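Local coordinates for protein putative glycosylhydrolase (Parabacteroides distasonis, PDB 3S5Q) that is a putative glycoside hydrolase of the 3-keto-disaccharide hydrolase family with a concanavalin A-like fold, and may hydrolyse a sugar substrate, at residues A[103-106]-A[112-115]; A[146-149]-A[154-157]. All coordinates share one frame; numbering follows the deposited sequence. Where two conformers were deposited one is given.

Contact 1: A[103-106]-A[112-115]; sequences PEWQ and WRCG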
ATOM      1  N   PRO A 103      -5.953  14.494  13.326  1.00 35.63           N
ATOM      2  CA  PRO A 103      -7.240  15.148  13.075  1.00 37.64           C
ATOM      3  C   PRO A 103      -7.314  15.799  11.703  1.00 38.33           C
ATOM      4  O   PRO A 103      -8.402  16.037  11.192  1.00 39.33           O
ATOM      5  CB  PRO A 103      -7.293  16.232  14.182  1.00 38.78           C
ATOM      6  CG  PRO A 103      -5.890  16.522  14.442  1.00 38.76           C
ATOM      7  CD  PRO A 103      -5.229  15.185  14.417  1.00 37.32           C
ATOM      8  N   GLU A 104      -6.147  16.105  11.152  1.00 39.46           N
ATOM      9  CA  GLU A 104      -5.977  16.599   9.815  1.00 40.31           C
ATOM     10  C   GLU A 104      -6.747  15.756   8.817  1.00 39.53           C
ATOM     11  O   GLU A 104      -7.378  16.315   7.909  1.00 39.10           O
ATOM     12  CB  GLU A 104      -4.481  16.549   9.480  1.00 41.31           C
ATOM     13  CG  GLU A 104      -4.056  16.995   8.087  1.00 44.19           C
ATOM     14  CD  GLU A 104      -2.702  17.750   8.070  1.00 49.31           C
ATOM     15  OE1 GLU A 104      -2.340  18.425   9.086  1.00 54.91           O
ATOM     16  OE2 GLU A 104      -2.020  17.680   7.023  1.00 51.97           O
ATOM     17  N   TRP A 105      -6.681  14.420   8.969  1.00 38.52           N
ATOM     18  CA  TRP A 105      -7.350  13.496   8.030  1.00 36.70           C
ATOM     19  C   TRP A 105      -8.883  13.620   7.971  1.00 36.54           C
ATOM     20  O   TRP A 105      -9.482  13.165   7.014  1.00 36.35           O
ATOM     21  CB  TRP A 105      -6.913  12.041   8.269  1.00 36.31           C
ATOM     22  CG  TRP A 105      -5.571  11.798   7.700  1.00 35.18           C
ATOM     23  CD1 TRP A 105      -4.393  11.695   8.382  1.00 34.74           C
ATOM     24  CD2 TRP A 105      -5.239  11.700   6.309  1.00 37.04           C
ATOM     25  NE1 TRP A 105      -3.344  11.524   7.501  1.00 33.41           N
ATOM     26  CE2 TRP A 105      -3.838  11.522   6.223  1.00 35.67           C
ATOM     27  CE3 TRP A 105      -5.996  11.743   5.121  1.00 37.73           C
ATOM     28  CZ2 TRP A 105      -3.181  11.379   5.003  1.00 37.14           C
ATOM     29  CZ3 TRP A 105      -5.329  11.607   3.908  1.00 37.42           C
ATOM     30  CH2 TRP A 105      -3.940  11.415   3.865  1.00 36.69           C
ATOM     31  N   GLN A 106      -9.491  14.262   8.974  1.00 37.33           N
ATOM     32  CA  GLN A 106     -10.926  14.606   8.980  1.00 37.44           C
ATOM     33  C   GLN A 106     -11.261  15.748   7.970  1.00 35.84           C
ATOM     34  O   GLN A 106     -12.431  16.059   7.715  1.00 35.20           O
ATOM     35  CB  GLN A 106     -11.322  15.004  10.430  1.00 39.82           C
ATOM     36  CG  GLN A 106     -12.822  15.038  10.781  1.00 44.20           C
ATOM     37  CD  GLN A 106     -13.581  13.725  10.471  1.00 48.78           C
ATOM     38  OE1 GLN A 106     -13.057  12.601  10.643  1.00 48.98           O
ATOM     39  NE2 GLN A 106     -14.835  13.877  10.019  1.00 51.06           N
ATOM     40  N   TRP A 112      -9.800   8.930   0.554  1.00 21.32           N
ATOM     41  CA  TRP A 112      -8.381   9.353   0.576  1.00 21.39           C
ATOM     42  C   TRP A 112      -7.578   8.771   1.763  1.00 21.91           C
ATOM     43  O   TRP A 112      -6.361   8.900   1.793  1.00 22.62           O
ATOM     44  CB  TRP A 112      -8.278  10.879   0.650  1.00 22.83           C
ATOM     45  CG  TRP A 112      -8.704  11.662  -0.631  1.00 20.55           C
ATOM     46  CD1 TRP A 112      -9.660  11.302  -1.583  1.00 22.19           C
ATOM     47  CD2 TRP A 112      -8.217  12.939  -1.026  1.00 19.62           C
ATOM     48  NE1 TRP A 112      -9.767  12.284  -2.537  1.00 19.42           N
ATOM     49  CE2 TRP A 112      -8.895  13.306  -2.213  1.00 19.07           C
ATOM     50  CE3 TRP A 112      -7.235  13.804  -0.513  1.00 20.55           C
ATOM     51  CZ2 TRP A 112      -8.637  14.518  -2.872  1.00 18.71           C
ATOM     52  CZ3 TRP A 112      -7.000  15.004  -1.160  1.00 19.50           C
ATOM     53  CH2 TRP A 112      -7.681  15.329  -2.347  1.00 24.44           C
ATOM     54  N   ARG A 113      -8.246   8.119   2.722  1.00 21.23           N
ATOM     55  CA  ARG A 113      -7.613   7.700   3.974  1.00 20.74           C
ATOM     56  C   ARG A 113      -6.998   6.292   3.916  1.00 20.42           C
ATOM     57  O   ARG A 113      -7.103   5.576   2.894  1.00 18.51           O
ATOM     58  CB  ARG A 113      -8.650   7.824   5.092  1.00 21.75           C
ATOM     59  CG  ARG A 113      -9.212   9.227   5.245  1.00 23.20           C
ATOM     60  CD  ARG A 113     -10.207   9.301   6.388  1.00 24.17           C
ATOM     61  NE  ARG A 113     -10.963  10.546   6.373  1.00 25.27           N
ATOM     62  CZ  ARG A 113     -12.158  10.724   6.932  1.00 25.53           C
ATOM     63  NH1 ARG A 113     -12.751   9.724   7.579  1.00 25.56           N
ATOM     64  NH2 ARG A 113     -12.749  11.906   6.853  1.00 26.02           N
ATOM     65  N   CYS A 114      -6.325   5.906   4.999  1.00 20.92           N
ATOM     66  CA  CYS A 114      -5.584   4.610   5.061  1.00 20.67           C
ATOM     67  C   CYS A 114      -6.318   3.389   4.525  1.00 20.53           C
ATOM     68  O   CYS A 114      -7.466   3.132   4.902  1.00 20.04           O
ATOM     69  CB  CYS A 114      -5.153   4.331   6.498  1.00 22.34           C
ATOM     70  SG  CYS A 114      -3.780   3.199   6.550  1.00 21.80           S
ATOM     71  N   GLY A 115      -5.655   2.615   3.648  1.00 19.01           N
ATOM     72  CA  GLY A 115      -6.272   1.402   3.116  1.00 19.04           C
ATOM     73  C   GLY A 115      -7.127   1.618   1.885  1.00 18.20           C
ATOM     74  O   GLY A 115      -7.549   0.649   1.220  1.00 17.31           O
TER
HETATM   75  O   HOH W   1     -15.795  12.162   7.586  1.00 37.32           O

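Contact 2: A[146-149]-A[154-157]; sequences QIDI and KHIV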
ATOM      1  N   GLN A 146      -9.789  -7.549  -9.849  1.00 19.51           N
ATOM      2  CA  GLN A 146     -10.337  -7.717  -8.500  1.00 20.15           C
ATOM      3  C   GLN A 146      -9.284  -7.391  -7.442  1.00 19.43           C
ATOM      4  O   GLN A 146      -8.266  -8.068  -7.349  1.00 18.75           O
ATOM      5  CB  GLN A 146     -10.921  -9.150  -8.362  1.00 20.90           C
ATOM      6  CG  GLN A 146     -11.656  -9.400  -7.023  1.00 20.93           C
ATOM      7  CD  GLN A 146     -12.790  -8.392  -6.763  1.00 23.58           C
ATOM      8  OE1 GLN A 146     -13.624  -8.138  -7.637  1.00 22.47           O
ATOM      9  NE2 GLN A 146     -12.817  -7.827  -5.561  1.00 21.89           N
ATOM     10  N   ILE A 147      -9.523  -6.318  -6.685  1.00 18.98           N
ATOM     11  CA  ILE A 147      -8.585  -5.822  -5.683  1.00 19.91           C
ATOM     12  C   ILE A 147      -9.225  -6.003  -4.310  1.00 19.73           C
ATOM     13  O   ILE A 147     -10.336  -5.565  -4.114  1.00 20.88           O
ATOM     14  CB  ILE A 147      -8.243  -4.338  -5.871  1.00 18.90           C
ATOM     15  CG1 ILE A 147      -7.785  -4.066  -7.330  1.00 21.91           C
ATOM     16  CG2 ILE A 147      -7.210  -3.875  -4.792  1.00 19.38           C
ATOM     17  CD1 ILE A 147      -6.701  -5.038  -7.846  1.00 21.57           C
ATOM     18  N   ASP A 148      -8.518  -6.660  -3.398  1.00 20.09           N
ATOM     19  CA  ASP A 148      -8.973  -6.839  -2.025  1.00 20.13           C
ATOM     20  C   ASP A 148      -7.893  -6.436  -1.051  1.00 19.85           C
ATOM     21  O   ASP A 148      -6.749  -6.806  -1.215  1.00 19.61           O
ATOM     22  CB  ASP A 148      -9.428  -8.273  -1.801  1.00 21.14           C
ATOM     23  CG  ASP A 148     -10.757  -8.560  -2.497  1.00 23.55           C
ATOM     24  OD1 ASP A 148     -11.820  -8.222  -1.909  1.00 25.75           O
ATOM     25  OD2 ASP A 148     -10.726  -9.066  -3.638  1.00 26.26           O
ATOM     26  N   ILE A 149      -8.285  -5.625  -0.070  1.00 19.09           N
ATOM     27  CA  ILE A 149      -7.359  -5.112   0.929  0.50 19.53           C
ATOM     28  C   ILE A 149      -7.807  -5.533   2.326  1.00 19.51           C
ATOM     29  O   ILE A 149      -8.953  -5.301   2.731  1.00 19.73           O
ATOM     30  CB  ILE A 149      -7.243  -3.571   0.847  0.50 19.48           C
ATOM     31  CG1 ILE A 149      -6.771  -3.168  -0.567  0.50 19.43           C
ATOM     32  CG2 ILE A 149      -6.303  -3.053   1.937  0.50 19.90           C
ATOM     33  CD1 ILE A 149      -7.069  -1.764  -0.919  0.50 19.37           C
ATOM     34  N   LYS A 154      -9.009  -7.091   9.149  1.00 22.47           N
ATOM     35  CA  LYS A 154     -10.313  -6.696   8.678  1.00 22.21           C
ATOM     36  C   LYS A 154     -10.277  -6.512   7.174  1.00 21.75           C
ATOM     37  O   LYS A 154      -9.388  -5.864   6.649  1.00 20.56           O
ATOM     38  CB  LYS A 154     -10.739  -5.411   9.383  1.00 23.14           C
ATOM     39  CG  LYS A 154     -10.862  -5.598  10.890  1.00 26.12           C
ATOM     40  CD  LYS A 154     -11.576  -4.426  11.509  1.00 31.72           C
ATOM     41  CE  LYS A 154     -11.966  -4.683  12.977  1.00 34.58           C
ATOM     42  NZ  LYS A 154     -12.933  -3.647  13.512  1.00 38.16           N
ATOM     43  N   HIS A 155     -11.243  -7.115   6.484  1.00 22.65           N
ATOM     44  CA  HIS A 155     -11.400  -6.961   5.029  1.00 23.60           C
ATOM     45  C   HIS A 155     -12.074  -5.615   4.694  1.00 23.33           C
ATOM     46  O   HIS A 155     -13.308  -5.529   4.614  1.00 24.34           O
ATOM     47  CB  HIS A 155     -12.222  -8.144   4.499  1.00 24.11           C
ATOM     48  CG  HIS A 155     -12.363  -8.192   3.013  1.00 25.66           C
ATOM     49  ND1 HIS A 155     -13.333  -8.952   2.400  1.00 25.62           N
ATOM     50  CD2 HIS A 155     -11.668  -7.586   2.021  1.00 26.74           C
ATOM     51  CE1 HIS A 155     -13.210  -8.831   1.086  1.00 27.89           C
ATOM     52  NE2 HIS A 155     -12.219  -7.994   0.830  1.00 25.11           N
ATOM     53  N   ILE A 156     -11.264  -4.560   4.541  1.00 21.91           N
ATOM     54  CA  ILE A 156     -11.805  -3.206   4.445  1.00 20.84           C
ATOM     55  C   ILE A 156     -12.208  -2.778   3.017  1.00 19.79           C
ATOM     56  O   ILE A 156     -13.042  -1.884   2.843  1.00 19.13           O
ATOM     57  CB  ILE A 156     -10.854  -2.145   5.069  1.00 21.93           C
ATOM     58  CG1 ILE A 156      -9.432  -2.295   4.548  1.00 20.09           C
ATOM     59  CG2 ILE A 156     -10.888  -2.214   6.627  1.00 21.46           C
ATOM     60  CD1 ILE A 156      -8.573  -1.018   4.775  1.00 20.49           C
ATOM     61  N   VAL A 157     -11.609  -3.383   2.001  1.00 18.87           N
ATOM     62  CA  VAL A 157     -11.887  -2.964   0.628  1.00 19.19           C
ATOM     63  C   VAL A 157     -11.978  -4.172  -0.257  1.00 20.12           C
ATOM     64  O   VAL A 157     -11.162  -5.085  -0.177  1.00 20.26           O
ATOM     65  CB  VAL A 157     -10.812  -1.931   0.060  1.00 19.48           C
ATOM     66  CG1 VAL A 157     -11.165  -1.432  -1.396  1.00 20.53           C
ATOM     67  CG2 VAL A 157     -10.621  -0.779   0.980  1.00 19.01           C
TER

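Contact 1: A[103-106]-A[112-115]
Arg113 reaches across to the 3-10 turn 103-106 and meets it at the carbonyl of Trp105. Its NE lies 3.1 Å from Trp105 O, but the N-H points well off the oxygen (124°), so this hydrogen bond is weak. The aliphatic part of the same side chain runs past the indole in the opposite direction, CG coming to 4.1 Å from Trp105 CE3; the guanidinium plane is turned 73° from the ring, so the two are not stacked in parallel, and the contact with the indole is made by the aliphatic CG. Further out on the ring, Trp105 CZ3 approaches the carbonyl oxygen of Trp112 at 3.6 Å, while the Trp112 side chain contributes its CB and its indole leads away from the turn. Gln106 joins through water: one molecule accepts from Arg113 NH2 at 3.1 Å, in the guanidinium plane, and more weakly from Gln106 NE2.

An almost straight Arg113 chain from CG to NE (chi2 -179°) carries the guanidinium across to the turn. There its firmer partners are Tyr108 O, which takes NH2, and Gln126 OE1, which takes NH1, so the group is fixed mainly by the surrounding loop and the Trp105 carbonyl adds a minor grip. The turn is closed by its own bond from Gln106 N to Pro103 O (3.0 Å).

Both segments belong to the long connection between strands 93-98 and 135-143. The Trp105 ring is buried against Gln96 and Ala98 of strand 93-98, an outermost strand of the five-stranded sheet, and Gly115 makes backbone hydrogen bonds with Gln96 of that strand.

Contact 2: A[146-149]-A[154-157]
A classic beta bulge in the hairpin of strands 146-151 and 154-160 sets this contact, with Ile156 and Val157 together facing Ile149. The carbonyl oxygen of Ile149 serves both bulge residues, receiving weak hydrogen bonds from Ile156 N at 3.0 Å (N-H...O 130°) and from Val157 N at 3.4 Å. In the other direction Ile149 N gives a nearly straight bond to Val157 O (2.9 Å, 169°), completing an antiparallel hydrogen-bonded pair. Val157 O is also approached by the CA-H of Asp148.

Ile149 and Val157 lie side by side on one face of the sheet, and both side chains pack on Ile117. In the conformer given for Ile149, its CD1 rests 3.9 Å from Val157 CB and its CG2 turns instead to Ile156 CG1, 4.1 Å away. The hairpin belongs to the larger of the two antiparallel sheets of this concanavalin A-like fold, where strand 146-151 lies between 135-143 and 154-160.

On the face bearing Asp148, His155 NE2 donates to Asp148 OD1 at 2.8 Å; the oxygen lies in the imidazole plane, and the nitrogen meets it on the anti side of the carboxylate. His155 reaches it with CG anti to the backbone N (chi1 -175°). Ser158 OG hydrogen-bonds the same oxygen, while Asp148 OD2 accepts Gln146 NE2 at 3.1 Å, pinning both ends of the carboxylate.

Overall arrangement
From the N terminus the chain passes through the strands up to 75-82 before strand 93-98 leads into the long connection to strand 135-143, within which contact 1 draws 103-106 and 112-115 together around a short intervening loop. It then completes strand 135-143 and forms the hairpin whose two arms are joined by contact 2. The contacts follow in series, neither enclosing nor crossing the other, with centres about 17 Å apart. They nevertheless touch: Gly115 O lies 3.4 Å from Val157 CG2, and Gly115 CA 3.7 Å from Ile156 CD1. Through this junction the connection leaving the five-stranded sheet is laid on the hairpin of the larger sheet.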